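Putative oxidoreductase (Bacteroides fragilis NCTC 9343, PDB 3EOF) binds flavin mononucleotide and, as a member of the nitroreductase family, probably acts as an FMN-dependent oxidoreductase. Local coordinates at residues 75-87 and 97-110. Sequence-based numbering, arbitrary orientation.
Sequences LTFCADFRRFCKY and YGNLMSFLNAAMDT
The axes of strand 75-80 and helix 100-110 approach to 6.9 Å, with N-to-C directions at 144°, roughly antiparallel; the nearest CA atoms are those of Ala79 and Ala106, 4.8 Å apart. This is the strand-on-helix packing of the nitroreductase alpha/beta fold, and no hydrogen bond joins the segments. The close approach is consistent with two small side chains at the crossing: Ala79 CB lies 3.7 Å from Ala106 CB. Beyond the strand, Phe81 and Tyr97 form an offset stack, with centroids 4.3 Å apart and planes at 11°. Tyr97 CB adds a CH-pi contact over the same Phe81 face, 3.6 Å from the ring centroid, while Ser102 O meets that ring at its edge. Phe84 presents its edge to Tyr97 CE2, and Cys85 SG lies at the edge of the Tyr97 ring, 3.8 Å from Tyr97 CD2. Asp80 OD1 caps helix 82-89 by accepting from Arg83 N, while OD2 hydrogen-bonds Ser45 OG of the same chain and Tyr183 OH of the second subunit. On helix 100-123, Asp109 touches the FMN and its OD2 hydrogen-bonds Thr37 OG1. With CG2 anti to the backbone N, Thr110 lays its methyl against Phe77 CB, and Thr110 OG1 donates to Ala106 O at 2.7 Å, from above the carbonyl plane.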
ATOM      1  N   LEU A  75      15.441   3.899   1.748  1.00 23.27           N
ATOM      2  CA  LEU A  75      14.907   2.870   0.871  1.00 23.44           C
ATOM      3  C   LEU A  75      13.829   3.432   0.020  1.00 22.33           C
ATOM      4  O   LEU A  75      12.872   3.957   0.556  1.00 22.93           O
ATOM      5  CB  LEU A  75      14.300   1.744   1.676  1.00 23.42           C
ATOM      6  CG  LEU A  75      15.209   0.965   2.612  1.00 22.60           C
ATOM      7  CD1 LEU A  75      14.324  -0.005   3.373  1.00 18.66           C
ATOM      8  CD2 LEU A  75      16.337   0.233   1.845  1.00 14.36           C
ATOM      9  N   THR A  76      14.020   3.371  -1.303  1.00 23.68           N
ATOM     10  CA  THR A  76      13.024   3.801  -2.288  1.00 23.77           C
ATOM     11  C   THR A  76      12.331   2.546  -2.802  1.00 25.98           C
ATOM     12  O   THR A  76      12.948   1.743  -3.518  1.00 25.52           O
ATOM     13  CB  THR A  76      13.655   4.612  -3.432  1.00 21.80           C
ATOM     14  OG1 THR A  76      14.338   5.753  -2.887  1.00 22.05           O
ATOM     15  CG2 THR A  76      12.588   5.077  -4.435  1.00 16.32           C
ATOM     16  N   PHE A  77      11.075   2.354  -2.368  1.00 26.15           N
ATOM     17  CA  PHE A  77      10.224   1.251  -2.825  1.00 24.57           C
ATOM     18  C   PHE A  77       9.566   1.610  -4.172  1.00 23.57           C
ATOM     19  O   PHE A  77       8.750   2.523  -4.270  1.00 18.55           O
ATOM     20  CB  PHE A  77       9.184   0.933  -1.773  1.00 22.24           C
ATOM     21  CG  PHE A  77       9.774   0.437  -0.493  1.00 21.92           C
ATOM     22  CD1 PHE A  77      10.128   1.326   0.517  1.00 19.04           C
ATOM     23  CD2 PHE A  77       9.977  -0.914  -0.294  1.00 21.44           C
ATOM     24  CE1 PHE A  77      10.658   0.889   1.682  1.00 26.42           C
ATOM     25  CE2 PHE A  77      10.509  -1.362   0.862  1.00 21.52           C
ATOM     26  CZ  PHE A  77      10.865  -0.438   1.874  1.00 17.71           C
ATOM     27  N   CYS A  78       9.931   0.861  -5.208  1.00 24.03           N
ATOM     28  CA  CYS A  78       9.449   1.081  -6.557  1.00 23.79           C
ATOM     29  C   CYS A  78       8.512   0.002  -7.098  1.00 23.18           C
ATOM     30  O   CYS A  78       8.781  -1.208  -6.942  1.00 21.21           O
ATOM     31  CB  CYS A  78      10.648   1.143  -7.505  1.00 26.23           C
ATOM     32  SG  CYS A  78      11.857   2.336  -7.007  1.00 26.53           S
ATOM     33  N   ALA A  79       7.422   0.468  -7.710  1.00 23.79           N
ATOM     34  CA  ALA A  79       6.506  -0.366  -8.479  1.00 24.57           C
ATOM     35  C   ALA A  79       7.394  -0.839  -9.635  1.00 23.78           C
ATOM     36  O   ALA A  79       8.089  -0.048 -10.213  1.00 25.79           O
ATOM     37  CB  ALA A  79       5.334   0.472  -8.991  1.00 22.03           C
ATOM     38  N   ASP A  80       7.397  -2.123  -9.950  1.00 23.52           N
ATOM     39  CA  ASP A  80       8.292  -2.634 -10.995  1.00 22.54           C
ATOM     40  C   ASP A  80       7.617  -3.752 -11.764  1.00 22.01           C
ATOM     41  O   ASP A  80       7.421  -4.861 -11.248  1.00 21.34           O
ATOM     42  CB  ASP A  80       9.588  -3.117 -10.340  1.00 22.93           C
ATOM     43  CG  ASP A  80      10.661  -3.580 -11.321  1.00 27.26           C
ATOM     44  OD1 ASP A  80      10.324  -4.057 -12.400  1.00 23.90           O
ATOM     45  OD2 ASP A  80      11.865  -3.509 -10.961  1.00 22.22           O
ATOM     46  N   PHE A  81       7.198  -3.417 -12.976  1.00 22.64           N
ATOM     47  CA  PHE A  81       6.711  -4.409 -13.948  1.00 22.01           C
ATOM     48  C   PHE A  81       7.808  -4.729 -14.970  1.00 21.19           C
ATOM     49  O   PHE A  81       7.672  -5.669 -15.758  1.00 22.30           O
ATOM     50  CB  PHE A  81       5.410  -3.969 -14.657  1.00 20.48           C
ATOM     51  CG  PHE A  81       4.235  -4.797 -14.278  1.00 24.64           C
ATOM     52  CD1 PHE A  81       4.169  -6.113 -14.717  1.00 20.13           C
ATOM     53  CD2 PHE A  81       3.195  -4.287 -13.554  1.00 22.74           C
ATOM     54  CE1 PHE A  81       3.080  -6.918 -14.407  1.00 31.07           C
ATOM     55  CE2 PHE A  81       2.102  -5.069 -13.258  1.00 24.47           C
ATOM     56  CZ  PHE A  81       2.053  -6.395 -13.671  1.00 23.97           C
ATOM     57  N   ARG A  82       8.920  -3.994 -14.895  1.00 19.90           N
ATOM     58  CA  ARG A  82      10.021  -4.162 -15.816  1.00 21.54           C
ATOM     59  C   ARG A  82      10.666  -5.525 -15.691  1.00 21.81           C
ATOM     60  O   ARG A  82      10.923  -6.197 -16.705  1.00 22.39           O
ATOM     61  CB  ARG A  82      11.092  -3.110 -15.579  1.00 21.94           C
ATOM     62  CG  ARG A  82      12.250  -3.243 -16.574  1.00 26.52           C
ATOM     63  CD  ARG A  82      13.163  -2.089 -16.456  1.00 26.57           C
ATOM     64  NE  ARG A  82      14.120  -2.073 -17.548  1.00 24.95           N
ATOM     65  CZ  ARG A  82      13.930  -1.456 -18.707  1.00 28.63           C
ATOM     66  NH1 ARG A  82      12.802  -0.805 -18.967  1.00 28.15           N
ATOM     67  NH2 ARG A  82      14.870  -1.521 -19.626  1.00 26.83           N
ATOM     68  N   ARG A  83      11.009  -5.907 -14.467  1.00 20.58           N
ATOM     69  CA  ARG A  83      11.606  -7.221 -14.268  1.00 22.97           C
ATOM     70  C   ARG A  83      10.702  -8.322 -14.840  1.00 22.94           C
ATOM     71  O   ARG A  83      11.165  -9.200 -15.591  1.00 23.49           O
ATOM     72  CB  ARG A  83      11.947  -7.451 -12.805  1.00 19.50           C
ATOM     73  CG  ARG A  83      12.581  -8.818 -12.521  1.00 26.24           C
ATOM     74  CD  ARG A  83      13.000  -8.911 -11.079  1.00 23.43           C
ATOM     75  NE  ARG A  83      11.860  -8.623 -10.271  1.00 25.92           N
ATOM     76  CZ  ARG A  83      11.663  -7.570  -9.472  1.00 18.33           C
ATOM     77  NH1 ARG A  83      12.581  -6.682  -9.172  1.00 23.38           N
ATOM     78  NH2 ARG A  83      10.500  -7.495  -8.869  1.00 30.72           N
ATOM     79  N   PHE A  84       9.416  -8.290 -14.523  1.00 23.79           N
ATOM     80  CA  PHE A  84       8.507  -9.290 -15.085  1.00 21.46           C
ATOM     81  C   PHE A  84       8.432  -9.227 -16.615  1.00 20.50           C
ATOM     82  O   PHE A  84       8.413 -10.245 -17.261  1.00 21.13           O
ATOM     83  CB  PHE A  84       7.088  -9.176 -14.515  1.00 23.14           C
ATOM     84  CG  PHE A  84       6.248 -10.363 -14.838  1.00 24.68           C
ATOM     85  CD1 PHE A  84       6.528 -11.581 -14.240  1.00 30.29           C
ATOM     86  CD2 PHE A  84       5.233 -10.281 -15.784  1.00 26.09           C
ATOM     87  CE1 PHE A  84       5.794 -12.732 -14.543  1.00 28.96           C
ATOM     88  CE2 PHE A  84       4.487 -11.401 -16.095  1.00 30.47           C
ATOM     89  CZ  PHE A  84       4.776 -12.643 -15.482  1.00 29.68           C
ATOM     90  N   CYS A  85       8.383  -8.033 -17.219  1.00 21.35           N
ATOM     91  CA  CYS A  85       8.313  -7.973 -18.662  1.00 20.23           C
ATOM     92  C   CYS A  85       9.554  -8.469 -19.309  1.00 18.65           C
ATOM     93  O   CYS A  85       9.469  -9.011 -20.404  1.00 19.35           O
ATOM     94  CB  CYS A  85       8.007  -6.566 -19.169  1.00 22.01           C
ATOM     95  SG  CYS A  85       6.366  -6.083 -18.653  1.00 30.14           S
ATOM     96  N   LYS A  86      10.712  -8.263 -18.676  1.00 20.99           N
ATOM     97  CA  LYS A  86      11.971  -8.738 -19.223  0.50 21.30           C
ATOM     98  C   LYS A  86      11.915 -10.265 -19.168  1.00 20.57           C
ATOM     99  O   LYS A  86      12.323 -10.934 -20.076  1.00 19.42           O
ATOM    100  CB  LYS A  86      13.186  -8.100 -18.509  0.50 21.20           C
ATOM    101  CG  LYS A  86      13.685  -6.781 -19.181  0.50 23.81           C
ATOM    102  CD  LYS A  86      14.882  -6.110 -18.433  0.50 22.46           C
ATOM    103  CE  LYS A  86      15.923  -5.561 -19.379  0.50 22.75           C
ATOM    104  NZ  LYS A  86      15.418  -4.722 -20.484  0.50 30.91           N
ATOM    105  N   TYR A  87      11.356 -10.801 -18.097  1.00 22.09           N
ATOM    106  CA  TYR A  87      11.163 -12.251 -17.962  1.00 19.88           C
ATOM    107  C   TYR A  87      10.263 -12.762 -19.105  1.00 21.18           C
ATOM    108  O   TYR A  87      10.567 -13.756 -19.730  1.00 20.16           O
ATOM    109  CB  TYR A  87      10.548 -12.547 -16.603  1.00 19.52           C
ATOM    110  CG  TYR A  87      10.250 -14.015 -16.298  1.00 21.17           C
ATOM    111  CD1 TYR A  87      11.108 -15.018 -16.695  1.00 21.93           C
ATOM    112  CD2 TYR A  87       9.136 -14.368 -15.529  1.00 16.66           C
ATOM    113  CE1 TYR A  87      10.840 -16.370 -16.383  1.00 18.14           C
ATOM    114  CE2 TYR A  87       8.857 -15.734 -15.221  1.00 26.76           C
ATOM    115  CZ  TYR A  87       9.718 -16.714 -15.636  1.00 20.23           C
ATOM    116  OH  TYR A  87       9.480 -18.074 -15.336  1.00 22.93           O
ATOM    117  N   TYR A  97       1.458  -4.768 -19.668  1.00 20.71           N
ATOM    118  CA  TYR A  97       1.478  -4.116 -18.363  1.00 18.52           C
ATOM    119  C   TYR A  97       1.826  -2.628 -18.372  1.00 19.86           C
ATOM    120  O   TYR A  97       1.961  -2.026 -17.332  1.00 21.75           O
ATOM    121  CB  TYR A  97       2.390  -4.904 -17.449  1.00 20.10           C
ATOM    122  CG  TYR A  97       2.001  -6.402 -17.446  1.00 22.10           C
ATOM    123  CD1 TYR A  97       0.795  -6.816 -16.900  1.00 24.20           C
ATOM    124  CD2 TYR A  97       2.856  -7.374 -17.952  1.00 24.21           C
ATOM    125  CE1 TYR A  97       0.422  -8.186 -16.874  1.00 16.60           C
ATOM    126  CE2 TYR A  97       2.499  -8.765 -17.934  1.00 22.94           C
ATOM    127  CZ  TYR A  97       1.271  -9.143 -17.428  1.00 22.13           C
ATOM    128  OH  TYR A  97       0.911 -10.478 -17.384  1.00 24.87           O
ATOM    129  N   GLY A  98       1.850  -2.032 -19.549  1.00 19.77           N
ATOM    130  CA  GLY A  98       2.131  -0.620 -19.674  1.00 21.23           C
ATOM    131  C   GLY A  98       0.851   0.156 -19.633  1.00 24.47           C
ATOM    132  O   GLY A  98       0.542   0.931 -20.556  1.00 23.07           O
ATOM    133  N   ASN A  99       0.139  -0.021 -18.524  1.00 24.24           N
ATOM    134  CA  ASN A  99      -1.160   0.603 -18.328  1.00 23.83           C
ATOM    135  C   ASN A  99      -1.411   0.936 -16.854  1.00 23.56           C
ATOM    136  O   ASN A  99      -0.675   0.510 -15.981  1.00 20.10           O
ATOM    137  CB  ASN A  99      -2.238  -0.272 -18.939  1.00 23.41           C
ATOM    138  CG  ASN A  99      -2.071  -1.679 -18.561  1.00 20.30           C
ATOM    139  OD1 ASN A  99      -2.264  -2.024 -17.403  1.00 22.09           O
ATOM    140  ND2 ASN A  99      -1.695  -2.518 -19.521  1.00 18.26           N
ATOM    141  N   LEU A 100      -2.384   1.808 -16.616  1.00 24.89           N
ATOM    142  CA  LEU A 100      -2.666   2.290 -15.269  1.00 26.41           C
ATOM    143  C   LEU A 100      -3.027   1.177 -14.298  1.00 25.37           C
ATOM    144  O   LEU A 100      -2.612   1.194 -13.138  1.00 25.84           O
ATOM    145  CB  LEU A 100      -3.771   3.338 -15.317  1.00 28.19           C
ATOM    146  CG  LEU A 100      -4.189   3.974 -13.994  1.00 30.86           C
ATOM    147  CD1 LEU A 100      -3.007   4.726 -13.412  1.00 33.96           C
ATOM    148  CD2 LEU A 100      -5.402   4.871 -14.205  1.00 25.64           C
HETATM  149  N   MSE A 101      -3.826   0.233 -14.760  1.00 24.44           N
HETATM  150  CA  MSE A 101      -4.254  -0.881 -13.927  1.00 25.01           C
HETATM  151  C   MSE A 101      -3.074  -1.623 -13.370  1.00 25.43           C
HETATM  152  O   MSE A 101      -3.046  -1.934 -12.190  1.00 27.65           O
HETATM  153  CB  MSE A 101      -5.087  -1.863 -14.732  1.00 24.96           C
HETATM  154  CG  MSE A 101      -5.613  -3.053 -13.924  1.00 23.91           C
HETATM  155 SE   MSE A 101      -6.920  -2.532 -12.452  0.75 30.20          SE
HETATM  156  CE  MSE A 101      -7.405  -4.401 -11.969  1.00 28.50           C
ATOM    157  N   SER A 102      -2.110  -1.904 -14.243  1.00 24.79           N
ATOM    158  CA  SER A 102      -0.909  -2.655 -13.903  1.00 21.78           C
ATOM    159  C   SER A 102      -0.049  -1.826 -12.984  1.00 20.92           C
ATOM    160  O   SER A 102       0.560  -2.357 -12.073  1.00 17.59           O
ATOM    161  CB  SER A 102      -0.145  -3.058 -15.172  1.00 23.22           C
ATOM    162  OG  SER A 102      -0.906  -3.955 -15.955  1.00 20.85           O
ATOM    163  N   PHE A 103       0.015  -0.513 -13.232  1.00 20.32           N
ATOM    164  CA  PHE A 103       0.727   0.382 -12.328  1.00 18.71           C
ATOM    165  C   PHE A 103       0.138   0.340 -10.939  1.00 18.99           C
ATOM    166  O   PHE A 103       0.857   0.253  -9.945  1.00 22.73           O
ATOM    167  CB  PHE A 103       0.724   1.869 -12.825  1.00 16.73           C
ATOM    168  CG  PHE A 103       1.100   2.846 -11.736  1.00 20.74           C
ATOM    169  CD1 PHE A 103       2.423   2.946 -11.293  1.00 28.03           C
ATOM    170  CD2 PHE A 103       0.106   3.560 -11.051  1.00 26.12           C
ATOM    171  CE1 PHE A 103       2.768   3.789 -10.224  1.00 23.10           C
ATOM    172  CE2 PHE A 103       0.447   4.423 -10.004  1.00 24.88           C
ATOM    173  CZ  PHE A 103       1.780   4.533  -9.591  1.00 27.96           C
ATOM    174  N   LEU A 104      -1.178   0.394 -10.841  1.00 21.91           N
ATOM    175  CA  LEU A 104      -1.811   0.313  -9.539  1.00 23.91           C
ATOM    176  C   LEU A 104      -1.578  -1.049  -8.885  1.00 23.35           C
ATOM    177  O   LEU A 104      -1.370  -1.126  -7.679  1.00 22.90           O
ATOM    178  CB  LEU A 104      -3.300   0.633  -9.618  1.00 22.21           C
ATOM    179  CG  LEU A 104      -4.059   0.574  -8.285  1.00 25.28           C
ATOM    180  CD1 LEU A 104      -3.497   1.525  -7.249  1.00 24.46           C
ATOM    181  CD2 LEU A 104      -5.589   0.805  -8.532  1.00 24.65           C
ATOM    182  N   ASN A 105      -1.625  -2.115  -9.658  1.00 23.85           N
ATOM    183  CA  ASN A 105      -1.347  -3.441  -9.112  1.00 22.71           C
ATOM    184  C   ASN A 105       0.063  -3.532  -8.552  1.00 21.18           C
ATOM    185  O   ASN A 105       0.258  -4.108  -7.495  1.00 22.50           O
ATOM    186  CB  ASN A 105      -1.505  -4.559 -10.177  1.00 29.45           C
ATOM    187  CG  ASN A 105      -2.961  -4.840 -10.565  1.00 29.97           C
ATOM    188  OD1 ASN A 105      -3.855  -4.643  -9.752  1.00 27.68           O
ATOM    189  ND2 ASN A 105      -3.196  -5.313 -11.846  1.00 22.88           N
ATOM    190  N   ALA A 106       1.047  -2.942  -9.253  1.00 21.89           N
ATOM    191  CA  ALA A 106       2.451  -2.987  -8.833  1.00 21.93           C
ATOM    192  C   ALA A 106       2.612  -2.141  -7.587  1.00 25.09           C
ATOM    193  O   ALA A 106       3.297  -2.559  -6.653  1.00 27.07           O
ATOM    194  CB  ALA A 106       3.397  -2.512  -9.932  1.00 15.92           C
ATOM    195  N   ALA A 107       1.987  -0.949  -7.597  1.00 25.11           N
ATOM    196  CA  ALA A 107       1.989  -0.017  -6.461  1.00 22.30           C
ATOM    197  C   ALA A 107       1.526  -0.712  -5.189  1.00 20.11           C
ATOM    198  O   ALA A 107       2.109  -0.548  -4.118  1.00 18.75           O
ATOM    199  CB  ALA A 107       1.106   1.140  -6.732  1.00 17.63           C
HETATM  200  N   MSE A 108       0.436  -1.420  -5.305  1.00 21.05           N
HETATM  201  CA  MSE A 108      -0.083  -2.153  -4.165  1.00 24.78           C
HETATM  202  C   MSE A 108       0.880  -3.171  -3.698  1.00 22.86           C
HETATM  203  O   MSE A 108       1.009  -3.366  -2.492  1.00 27.08           O
HETATM  204  CB  MSE A 108      -1.409  -2.815  -4.472  1.00 23.94           C
HETATM  205  CG  MSE A 108      -2.502  -1.776  -4.738  1.00 28.49           C
HETATM  206 SE   MSE A 108      -4.334  -2.533  -4.846  0.75 28.36          SE
HETATM  207  CE  MSE A 108      -4.178  -3.578  -6.468  1.00 24.05           C
ATOM    208  N   ASP A 109       1.512  -3.881  -4.622  1.00 23.96           N
ATOM    209  CA  ASP A 109       2.483  -4.919  -4.223  1.00 23.17           C
ATOM    210  C   ASP A 109       3.577  -4.266  -3.422  1.00 21.39           C
ATOM    211  O   ASP A 109       4.030  -4.762  -2.415  1.00 19.20           O
ATOM    212  CB  ASP A 109       3.117  -5.624  -5.441  1.00 26.13           C
ATOM    213  CG  ASP A 109       2.573  -7.037  -5.706  1.00 32.23           C
ATOM    214  OD1 ASP A 109       1.391  -7.348  -5.366  1.00 26.74           O
ATOM    215  OD2 ASP A 109       3.375  -7.835  -6.320  1.00 26.24           O
ATOM    216  N   THR A 110       3.972  -3.106  -3.901  1.00 22.11           N
ATOM    217  CA  THR A 110       5.069  -2.346  -3.354  1.00 23.18           C
ATOM    218  C   THR A 110       4.809  -1.757  -1.984  1.00 19.77           C
ATOM    219  O   THR A 110       5.734  -1.639  -1.186  1.00 22.98           O
ATOM    220  CB  THR A 110       5.424  -1.201  -4.337  1.00 20.90           C
ATOM    221  OG1 THR A 110       5.641  -1.755  -5.638  1.00 23.02           O
ATOM    222  CG2 THR A 110       6.656  -0.444  -3.917  1.00 24.89           C
TER